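Long-range contact in succinoglycan biosynthesis protein (Bacillus cereus ATCC 14579, PDB 3B55), which binds calcium and belongs to the erythromycin esterase-like family, though its function is not established: residues T55-K69 with T92-K105. The protein carries 1 engineered substitution. Numbering follows the deposited sequence.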
ATOM      1  N   THR A  55     -18.357   7.237  13.319  1.00 19.52           N
ATOM      2  CA  THR A  55     -17.245   8.170  13.504  1.00 18.20           C
ATOM      3  C   THR A  55     -16.048   7.748  12.662  1.00 19.35           C
ATOM      4  O   THR A  55     -16.114   6.760  11.931  1.00 17.70           O
ATOM      5  CB  THR A  55     -16.748   8.172  14.960  1.00 17.45           C
ATOM      6  OG1 THR A  55     -16.026   6.959  15.207  1.00 20.50           O
ATOM      7  CG2 THR A  55     -17.915   8.249  15.937  1.00 21.03           C
ATOM      8  N   THR A  56     -14.963   8.513  12.780  1.00 18.73           N
ATOM      9  CA  THR A  56     -13.696   8.215  12.110  1.00 17.79           C
ATOM     10  C   THR A  56     -12.639   8.112  13.222  1.00 17.45           C
ATOM     11  O   THR A  56     -11.448   7.964  12.957  1.00 16.20           O
ATOM     12  CB  THR A  56     -13.272   9.324  11.090  1.00 16.45           C
ATOM     13  OG1 THR A  56     -13.203  10.595  11.742  1.00 12.99           O
ATOM     14  CG2 THR A  56     -14.257   9.412   9.946  1.00 17.19           C
ATOM     15  N   ASN A  57     -13.104   8.191  14.468  1.00 17.14           N
ATOM     16  CA  ASN A  57     -12.238   8.102  15.647  1.00 16.29           C
ATOM     17  C   ASN A  57     -11.762   6.656  15.813  1.00 17.42           C
ATOM     18  O   ASN A  57     -12.572   5.729  15.927  1.00 17.36           O
ATOM     19  CB  ASN A  57     -13.009   8.531  16.901  1.00 16.16           C
ATOM     20  CG  ASN A  57     -12.103   8.743  18.103  1.00 19.25           C
ATOM     21  OD1 ASN A  57     -11.212   7.943  18.370  1.00 24.38           O
ATOM     22  ND2 ASN A  57     -12.338   9.824  18.840  1.00 27.43           N
ATOM     23  N   PRO A  58     -10.441   6.442  15.840  1.00 15.42           N
ATOM     24  CA  PRO A  58      -9.882   5.093  15.989  1.00 15.93           C
ATOM     25  C   PRO A  58     -10.254   4.340  17.269  1.00 17.14           C
ATOM     26  O   PRO A  58     -10.338   3.111  17.254  1.00 16.70           O
ATOM     27  CB  PRO A  58      -8.373   5.328  15.880  1.00 13.74           C
ATOM     28  CG  PRO A  58      -8.288   6.533  14.974  1.00 15.45           C
ATOM     29  CD  PRO A  58      -9.374   7.419  15.551  1.00 18.81           C
ATOM     30  N   THR A  59     -10.481   5.064  18.363  1.00 18.76           N
ATOM     31  CA  THR A  59     -10.806   4.433  19.639  1.00 21.42           C
ATOM     32  C   THR A  59     -12.293   4.199  19.869  1.00 22.39           C
ATOM     33  O   THR A  59     -12.681   3.647  20.895  1.00 23.71           O
ATOM     34  CB  THR A  59     -10.278   5.259  20.828  1.00 23.35           C
ATOM     35  OG1 THR A  59     -10.955   6.521  20.876  1.00 23.81           O
ATOM     36  CG2 THR A  59      -8.782   5.498  20.692  1.00 27.72           C
ATOM     37  N   ALA A  60     -13.127   4.619  18.926  1.00 20.03           N
ATOM     38  CA  ALA A  60     -14.560   4.416  19.068  1.00 20.46           C
ATOM     39  C   ALA A  60     -14.902   2.947  18.824  1.00 23.57           C
ATOM     40  O   ALA A  60     -14.131   2.215  18.201  1.00 23.67           O
ATOM     41  CB  ALA A  60     -15.321   5.306  18.088  1.00 20.85           C
ATOM     42  N   SER A  61     -16.056   2.523  19.330  1.00 22.34           N
ATOM     43  CA  SER A  61     -16.523   1.151  19.165  1.00 21.44           C
ATOM     44  C   SER A  61     -16.423   0.717  17.699  1.00 22.17           C
ATOM     45  O   SER A  61     -16.616   1.524  16.794  1.00 20.15           O
ATOM     46  CB  SER A  61     -17.975   1.057  19.635  1.00 21.54           C
ATOM     47  OG  SER A  61     -18.627  -0.072  19.082  1.00 23.95           O
ATOM     48  N   LEU A  62     -16.120  -0.557  17.472  1.00 21.64           N
ATOM     49  CA  LEU A  62     -15.994  -1.093  16.118  1.00 22.05           C
ATOM     50  C   LEU A  62     -17.314  -1.672  15.603  1.00 20.89           C
ATOM     51  O   LEU A  62     -17.376  -2.227  14.503  1.00 19.98           O
ATOM     52  CB  LEU A  62     -14.914  -2.185  16.092  1.00 22.08           C
ATOM     53  CG  LEU A  62     -13.462  -1.891  15.681  1.00 26.09           C
ATOM     54  CD1 LEU A  62     -13.198  -0.401  15.568  1.00 21.59           C
ATOM     55  CD2 LEU A  62     -12.530  -2.540  16.694  1.00 21.11           C
ATOM     56  N   ASN A  63     -18.369  -1.527  16.397  1.00 19.84           N
ATOM     57  CA  ASN A  63     -19.678  -2.062  16.035  1.00 21.68           C
ATOM     58  C   ASN A  63     -20.254  -1.669  14.685  1.00 20.63           C
ATOM     59  O   ASN A  63     -20.930  -2.479  14.055  1.00 19.69           O
ATOM     60  CB  ASN A  63     -20.696  -1.735  17.127  1.00 26.56           C
ATOM     61  CG  ASN A  63     -20.633  -2.711  18.282  1.00 32.50           C
ATOM     62  OD1 ASN A  63     -21.211  -2.476  19.347  1.00 38.27           O
ATOM     63  ND2 ASN A  63     -19.941  -3.826  18.072  1.00 33.46           N
ATOM     64  N   ASP A  64     -19.999  -0.447  14.228  1.00 17.02           N
ATOM     65  CA  ASP A  64     -20.541  -0.031  12.940  1.00 16.33           C
ATOM     66  C   ASP A  64     -19.857  -0.732  11.770  1.00 14.15           C
ATOM     67  O   ASP A  64     -20.339  -0.668  10.642  1.00 14.30           O
ATOM     68  CB  ASP A  64     -20.445   1.493  12.775  1.00 17.48           C
ATOM     69  CG  ASP A  64     -19.045   2.030  13.034  1.00 23.10           C
ATOM     70  OD1 ASP A  64     -18.140   1.230  13.355  1.00 27.07           O
ATOM     71  OD2 ASP A  64     -18.846   3.257  12.911  1.00 19.87           O
ATOM     72  N   LEU A  65     -18.747  -1.414  12.043  1.00 13.12           N
ATOM     73  CA  LEU A  65     -18.005  -2.125  10.999  1.00 15.44           C
ATOM     74  C   LEU A  65     -18.415  -3.594  10.838  1.00 16.27           C
ATOM     75  O   LEU A  65     -17.909  -4.296   9.961  1.00 14.83           O
ATOM     76  CB  LEU A  65     -16.494  -2.027  11.272  1.00 10.37           C
ATOM     77  CG  LEU A  65     -15.874  -0.662  10.926  1.00 15.77           C
ATOM     78  CD1 LEU A  65     -14.423  -0.608  11.348  1.00 16.40           C
ATOM     79  CD2 LEU A  65     -15.990  -0.416   9.431  1.00  7.24           C
ATOM     80  N   LYS A  66     -19.339  -4.047  11.679  1.00 16.66           N
ATOM     81  CA  LYS A  66     -19.812  -5.427  11.636  1.00 19.05           C
ATOM     82  C   LYS A  66     -20.275  -5.898  10.257  1.00 16.79           C
ATOM     83  O   LYS A  66     -20.071  -7.057   9.899  1.00 19.43           O
ATOM     84  CB  LYS A  66     -20.940  -5.619  12.650  1.00 21.24           C
ATOM     85  CG  LYS A  66     -20.483  -5.463  14.090  1.00 32.12           C
ATOM     86  CD  LYS A  66     -20.327  -6.807  14.772  1.00 44.13           C
ATOM     87  CE  LYS A  66     -21.606  -7.200  15.481  1.00 47.47           C
ATOM     88  NZ  LYS A  66     -21.877  -6.250  16.593  1.00 50.11           N
ATOM     89  N   PRO A  67     -20.926  -5.021   9.469  1.00 15.53           N
ATOM     90  CA  PRO A  67     -21.389  -5.428   8.133  1.00 14.63           C
ATOM     91  C   PRO A  67     -20.239  -5.848   7.217  1.00 14.64           C
ATOM     92  O   PRO A  67     -20.445  -6.466   6.173  1.00 15.15           O
ATOM     93  CB  PRO A  67     -22.105  -4.179   7.622  1.00 14.84           C
ATOM     94  CG  PRO A  67     -22.667  -3.585   8.894  1.00 18.56           C
ATOM     95  CD  PRO A  67     -21.493  -3.711   9.841  1.00 13.89           C
ATOM     96  N   LEU A  68     -19.022  -5.524   7.629  1.00 11.86           N
ATOM     97  CA  LEU A  68     -17.836  -5.845   6.845  1.00 13.83           C
ATOM     98  C   LEU A  68     -17.477  -7.331   6.938  1.00 15.24           C
ATOM     99  O   LEU A  68     -16.893  -7.896   6.012  1.00 14.12           O
ATOM    100  CB  LEU A  68     -16.669  -4.983   7.331  1.00 14.23           C
ATOM    101  CG  LEU A  68     -15.553  -4.594   6.368  1.00 15.45           C
ATOM    102  CD1 LEU A  68     -16.126  -4.038   5.062  1.00 16.55           C
ATOM    103  CD2 LEU A  68     -14.685  -3.554   7.052  1.00 19.77           C
ATOM    104  N   LYS A  69     -17.845  -7.969   8.046  1.00 14.60           N
ATOM    105  CA  LYS A  69     -17.540  -9.386   8.231  1.00 16.63           C
ATOM    106  C   LYS A  69     -17.882 -10.197   6.983  1.00 19.03           C
ATOM    107  O   LYS A  69     -17.006 -10.821   6.375  1.00 24.10           O
ATOM    108  CB  LYS A  69     -18.302  -9.942   9.441  1.00 13.41           C
ATOM    109  CG  LYS A  69     -17.922 -11.371   9.821  1.00 14.85           C
ATOM    110  CD  LYS A  69     -18.796 -11.886  10.964  1.00 20.03           C
ATOM    111  CE  LYS A  69     -18.346 -13.260  11.446  1.00 32.04           C
ATOM    112  NZ  LYS A  69     -19.184 -14.368  10.906  1.00 29.51           N
ATOM    113  N   THR A  92      -7.407   7.792   9.751  1.00 10.30           N
ATOM    114  CA  THR A  92      -8.051   7.230  10.931  1.00  9.28           C
ATOM    115  C   THR A  92      -9.132   6.205  10.617  1.00  9.28           C
ATOM    116  O   THR A  92      -9.296   5.238  11.357  1.00  7.23           O
ATOM    117  CB  THR A  92      -8.663   8.319  11.842  1.00 11.37           C
ATOM    118  OG1 THR A  92      -9.679   9.034  11.130  1.00 14.40           O
ATOM    119  CG2 THR A  92      -7.577   9.284  12.336  1.00  9.31           C
HETATM  120  N   MSE A  93      -9.873   6.409   9.530  1.00  9.82           N
HETATM  121  CA  MSE A  93     -10.921   5.466   9.158  1.00 10.27           C
HETATM  122  C   MSE A  93     -10.283   4.148   8.712  1.00 11.30           C
HETATM  123  O   MSE A  93     -10.839   3.068   8.931  1.00  8.95           O
HETATM  124  CB  MSE A  93     -11.777   6.027   8.024  1.00 12.07           C
HETATM  125  CG  MSE A  93     -12.982   5.179   7.689  1.00 16.12           C
HETATM  126 SE   MSE A  93     -14.191   4.940   9.203  1.00 34.16          SE
HETATM  127  CE  MSE A  93     -15.157   6.587   9.106  1.00 41.93           C
ATOM    128  N   LYS A  94      -9.114   4.235   8.083  1.00  9.59           N
ATOM    129  CA  LYS A  94      -8.421   3.036   7.631  1.00  8.41           C
ATOM    130  C   LYS A  94      -7.845   2.311   8.845  1.00  9.41           C
ATOM    131  O   LYS A  94      -7.717   1.087   8.857  1.00  7.44           O
ATOM    132  CB  LYS A  94      -7.308   3.404   6.650  1.00 10.19           C
ATOM    133  CG  LYS A  94      -7.806   3.630   5.230  1.00  4.77           C
ATOM    134  CD  LYS A  94      -6.648   3.878   4.276  1.00  9.46           C
ATOM    135  CE  LYS A  94      -5.668   2.709   4.273  1.00  6.94           C
ATOM    136  NZ  LYS A  94      -4.530   2.986   3.353  1.00  7.34           N
ATOM    137  N   HIS A  95      -7.506   3.091   9.865  1.00  7.72           N
ATOM    138  CA  HIS A  95      -6.968   2.558  11.104  1.00  8.27           C
ATOM    139  C   HIS A  95      -8.068   1.710  11.757  1.00  9.29           C
ATOM    140  O   HIS A  95      -7.828   0.583  12.195  1.00  8.52           O
ATOM    141  CB  HIS A  95      -6.547   3.730  12.005  1.00  8.84           C
ATOM    142  CG  HIS A  95      -5.992   3.326  13.338  1.00 10.39           C
ATOM    143  ND1 HIS A  95      -5.387   4.230  14.186  1.00  7.31           N
ATOM    144  CD2 HIS A  95      -5.995   2.142  13.992  1.00  9.10           C
ATOM    145  CE1 HIS A  95      -5.045   3.622  15.308  1.00  8.71           C
ATOM    146  NE2 HIS A  95      -5.404   2.354  15.217  1.00 11.08           N
ATOM    147  N   ARG A  96      -9.279   2.253  11.799  1.00  9.73           N
ATOM    148  CA  ARG A  96     -10.407   1.547  12.390  1.00  6.74           C
ATOM    149  C   ARG A  96     -10.686   0.214  11.696  1.00  9.79           C
ATOM    150  O   ARG A  96     -11.020  -0.778  12.347  1.00 11.37           O
ATOM    151  CB  ARG A  96     -11.663   2.408  12.322  1.00  4.89           C
ATOM    152  CG  ARG A  96     -11.571   3.757  13.027  1.00 10.31           C
ATOM    153  CD  ARG A  96     -12.966   4.332  13.169  1.00 15.86           C
ATOM    154  NE  ARG A  96     -13.800   3.419  13.950  1.00 26.19           N
ATOM    155  CZ  ARG A  96     -15.068   3.138  13.677  1.00 24.96           C
ATOM    156  NH1 ARG A  96     -15.667   3.702  12.633  1.00 31.34           N
ATOM    157  NH2 ARG A  96     -15.734   2.280  14.441  1.00 17.78           N
ATOM    158  N   ILE A  97     -10.568   0.203  10.373  1.00  9.73           N
ATOM    159  CA  ILE A  97     -10.811  -1.002   9.591  1.00  9.97           C
ATOM    160  C   ILE A  97      -9.761  -2.069   9.877  1.00  9.79           C
ATOM    161  O   ILE A  97     -10.092  -3.244  10.056  1.00 12.34           O
ATOM    162  CB  ILE A  97     -10.829  -0.679   8.078  1.00 10.26           C
ATOM    163  CG1 ILE A  97     -11.943   0.338   7.795  1.00  9.53           C
ATOM    164  CG2 ILE A  97     -11.034  -1.949   7.272  1.00  6.31           C
ATOM    165  CD1 ILE A  97     -11.973   0.850   6.384  1.00 13.04           C
ATOM    166  N   VAL A  98      -8.497  -1.663   9.910  1.00  6.42           N
ATOM    167  CA  VAL A  98      -7.430  -2.605  10.216  1.00  8.77           C
ATOM    168  C   VAL A  98      -7.772  -3.249  11.553  1.00  8.90           C
ATOM    169  O   VAL A  98      -7.725  -4.469  11.693  1.00 11.16           O
ATOM    170  CB  VAL A  98      -6.066  -1.891  10.333  1.00  9.77           C
ATOM    171  CG1 VAL A  98      -4.994  -2.877  10.765  1.00 10.57           C
ATOM    172  CG2 VAL A  98      -5.700  -1.267   8.994  1.00  6.88           C
ATOM    173  N   LYS A  99      -8.123  -2.407  12.524  1.00 11.10           N
ATOM    174  CA  LYS A  99      -8.498  -2.853  13.863  1.00 11.89           C
ATOM    175  C   LYS A  99      -9.572  -3.929  13.791  1.00 10.53           C
ATOM    176  O   LYS A  99      -9.478  -4.960  14.450  1.00  8.84           O
ATOM    177  CB  LYS A  99      -9.060  -1.689  14.671  1.00 13.69           C
ATOM    178  CG  LYS A  99      -8.078  -0.977  15.573  1.00 19.29           C
ATOM    179  CD  LYS A  99      -8.854  -0.074  16.515  1.00 17.39           C
ATOM    180  CE  LYS A  99      -8.004   0.412  17.663  1.00 30.56           C
ATOM    181  NZ  LYS A  99      -8.825   1.185  18.632  1.00 27.57           N
ATOM    182  N   TYR A 100     -10.608  -3.666  13.000  1.00  8.39           N
ATOM    183  CA  TYR A 100     -11.705  -4.610  12.836  1.00  9.46           C
ATOM    184  C   TYR A 100     -11.243  -5.913  12.178  1.00  9.28           C
ATOM    185  O   TYR A 100     -11.550  -7.003  12.661  1.00 11.16           O
ATOM    186  CB  TYR A 100     -12.808  -3.994  11.982  1.00  9.48           C
ATOM    187  CG  TYR A 100     -13.941  -4.953  11.743  1.00 13.65           C
ATOM    188  CD1 TYR A 100     -14.880  -5.205  12.744  1.00 14.57           C
ATOM    189  CD2 TYR A 100     -14.028  -5.683  10.555  1.00 13.06           C
ATOM    190  CE1 TYR A 100     -15.872  -6.161  12.576  1.00 17.55           C
ATOM    191  CE2 TYR A 100     -15.016  -6.646  10.378  1.00 14.10           C
ATOM    192  CZ  TYR A 100     -15.930  -6.880  11.393  1.00 15.41           C
ATOM    193  OH  TYR A 100     -16.889  -7.854  11.243  1.00 22.73           O
ATOM    194  N   LEU A 101     -10.524  -5.792  11.064  1.00 10.58           N
ATOM    195  CA  LEU A 101     -10.027  -6.951  10.342  1.00 11.50           C
ATOM    196  C   LEU A 101      -9.067  -7.787  11.193  1.00 11.43           C
ATOM    197  O   LEU A 101      -9.071  -9.010  11.114  1.00 10.38           O
ATOM    198  CB  LEU A 101      -9.349  -6.506   9.036  1.00  8.87           C
ATOM    199  CG  LEU A 101     -10.293  -5.945   7.955  1.00  5.36           C
ATOM    200  CD1 LEU A 101      -9.507  -5.529   6.722  1.00  7.27           C
ATOM    201  CD2 LEU A 101     -11.315  -6.989   7.568  1.00  7.36           C
ATOM    202  N   VAL A 102      -8.250  -7.134  12.013  1.00 12.71           N
ATOM    203  CA  VAL A 102      -7.311  -7.865  12.864  1.00 11.78           C
ATOM    204  C   VAL A 102      -8.002  -8.632  14.000  1.00 13.95           C
ATOM    205  O   VAL A 102      -7.734  -9.815  14.210  1.00 12.85           O
ATOM    206  CB  VAL A 102      -6.264  -6.921  13.497  1.00 12.04           C
ATOM    207  CG1 VAL A 102      -5.520  -7.642  14.617  1.00 10.92           C
ATOM    208  CG2 VAL A 102      -5.272  -6.440  12.432  1.00 10.73           C
ATOM    209  N   SER A 103      -8.896  -7.969  14.729  1.00 15.44           N
ATOM    210  CA  SER A 103      -9.561  -8.627  15.850  1.00 15.97           C
ATOM    211  C   SER A 103     -10.836  -9.416  15.541  1.00 17.85           C
ATOM    212  O   SER A 103     -11.307 -10.169  16.389  1.00 18.68           O
ATOM    213  CB  SER A 103      -9.834  -7.606  16.964  1.00 16.38           C
ATOM    214  OG  SER A 103     -10.422  -6.422  16.461  1.00 20.39           O
ATOM    215  N   GLU A 104     -11.393  -9.263  14.341  1.00 16.48           N
ATOM    216  CA  GLU A 104     -12.604  -9.997  13.990  1.00 16.69           C
ATOM    217  C   GLU A 104     -12.456 -10.941  12.803  1.00 16.43           C
ATOM    218  O   GLU A 104     -13.214 -11.904  12.676  1.00 15.37           O
ATOM    219  CB  GLU A 104     -13.755  -9.033  13.702  1.00 18.74           C
ATOM    220  CG  GLU A 104     -14.225  -8.233  14.902  1.00 21.82           C
ATOM    221  CD  GLU A 104     -14.679  -9.115  16.047  1.00 29.71           C
ATOM    222  OE1 GLU A 104     -15.558  -9.974  15.825  1.00 29.10           O
ATOM    223  OE2 GLU A 104     -14.158  -8.949  17.169  1.00 29.25           O
ATOM    224  N   LYS A 105     -11.487 -10.687  11.931  1.00 16.56           N
ATOM    225  CA  LYS A 105     -11.338 -11.552  10.770  1.00 15.46           C
ATOM    226  C   LYS A 105     -10.004 -12.260  10.596  1.00 14.80           C
ATOM    227  O   LYS A 105      -9.691 -12.714   9.502  1.00 14.55           O
ATOM    228  CB  LYS A 105     -11.683 -10.772   9.498  1.00 17.05           C
ATOM    229  CG  LYS A 105     -13.112 -10.219   9.486  1.00 21.30           C
ATOM    230  CD  LYS A 105     -13.958 -10.736   8.314  1.00 17.65           C
ATOM    231  CE  LYS A 105     -14.085 -12.248   8.322  1.00 20.77           C
ATOM    232  NZ  LYS A 105     -15.140 -12.736   7.386  1.00 14.45           N
TER
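R96 and D64 form a two-pronged salt bridge through NH1 and NH2: NH2 of R96 lies 2.8 Å from OD1 of D64 and NH1 3.2 Å from OD2, both oxygens being met on their syn sides. Both acceptors lie close to the guanidinium plane, although the two flat groups are twisted 43° apart. A bend at chi3 (60°) of R96 turns its head into the curve of the 55-69 loop, where S61 O lies 2.6 Å from NH2, near the guanidinium plane but on the side of NE. D64 OD2 also accepts from the backbone N of K54, so the carboxylate is held from two directions. Two side chains from the helix donate to loop carbonyls, T92 OG1 to T56 O (2.8 Å) and K99 NZ to P58 O; K105, just past the helix end, donates through NZ to K69 O. The two lysine nitrogens stand well above their carbonyl planes, and K105 NZ bonds to G73 O as well, tying the helix end to the chain beyond K69.

Around this polar frame, P58 lays CB over one face of the H95 ring, 3.9 Å from the centroid and 22° off the normal, a CH-pi contact, while its CG abuts T92 CB. Farther along, L65 CB sits over the Y100 ring, 4.2 Å from its centroid. L65 CD1 reaches Y100 CB, and L68 CB packs against CE2 of the same ring. L68 CD2 meets I97 CG2 at 4.0 Å, extending the apolar strip.

The loop between strand 51-53 and helix 68-72 thus wraps lengthwise along helix 88-104. L53 of the edge strand touches L65 and M93, F384 of strand 382-386 backs L68, and I97 rests on L80 of strand 77-82; H95 and K99 turn to helix 144-158, placing helix 88-104 between the sheet, the loop and its helical neighbour.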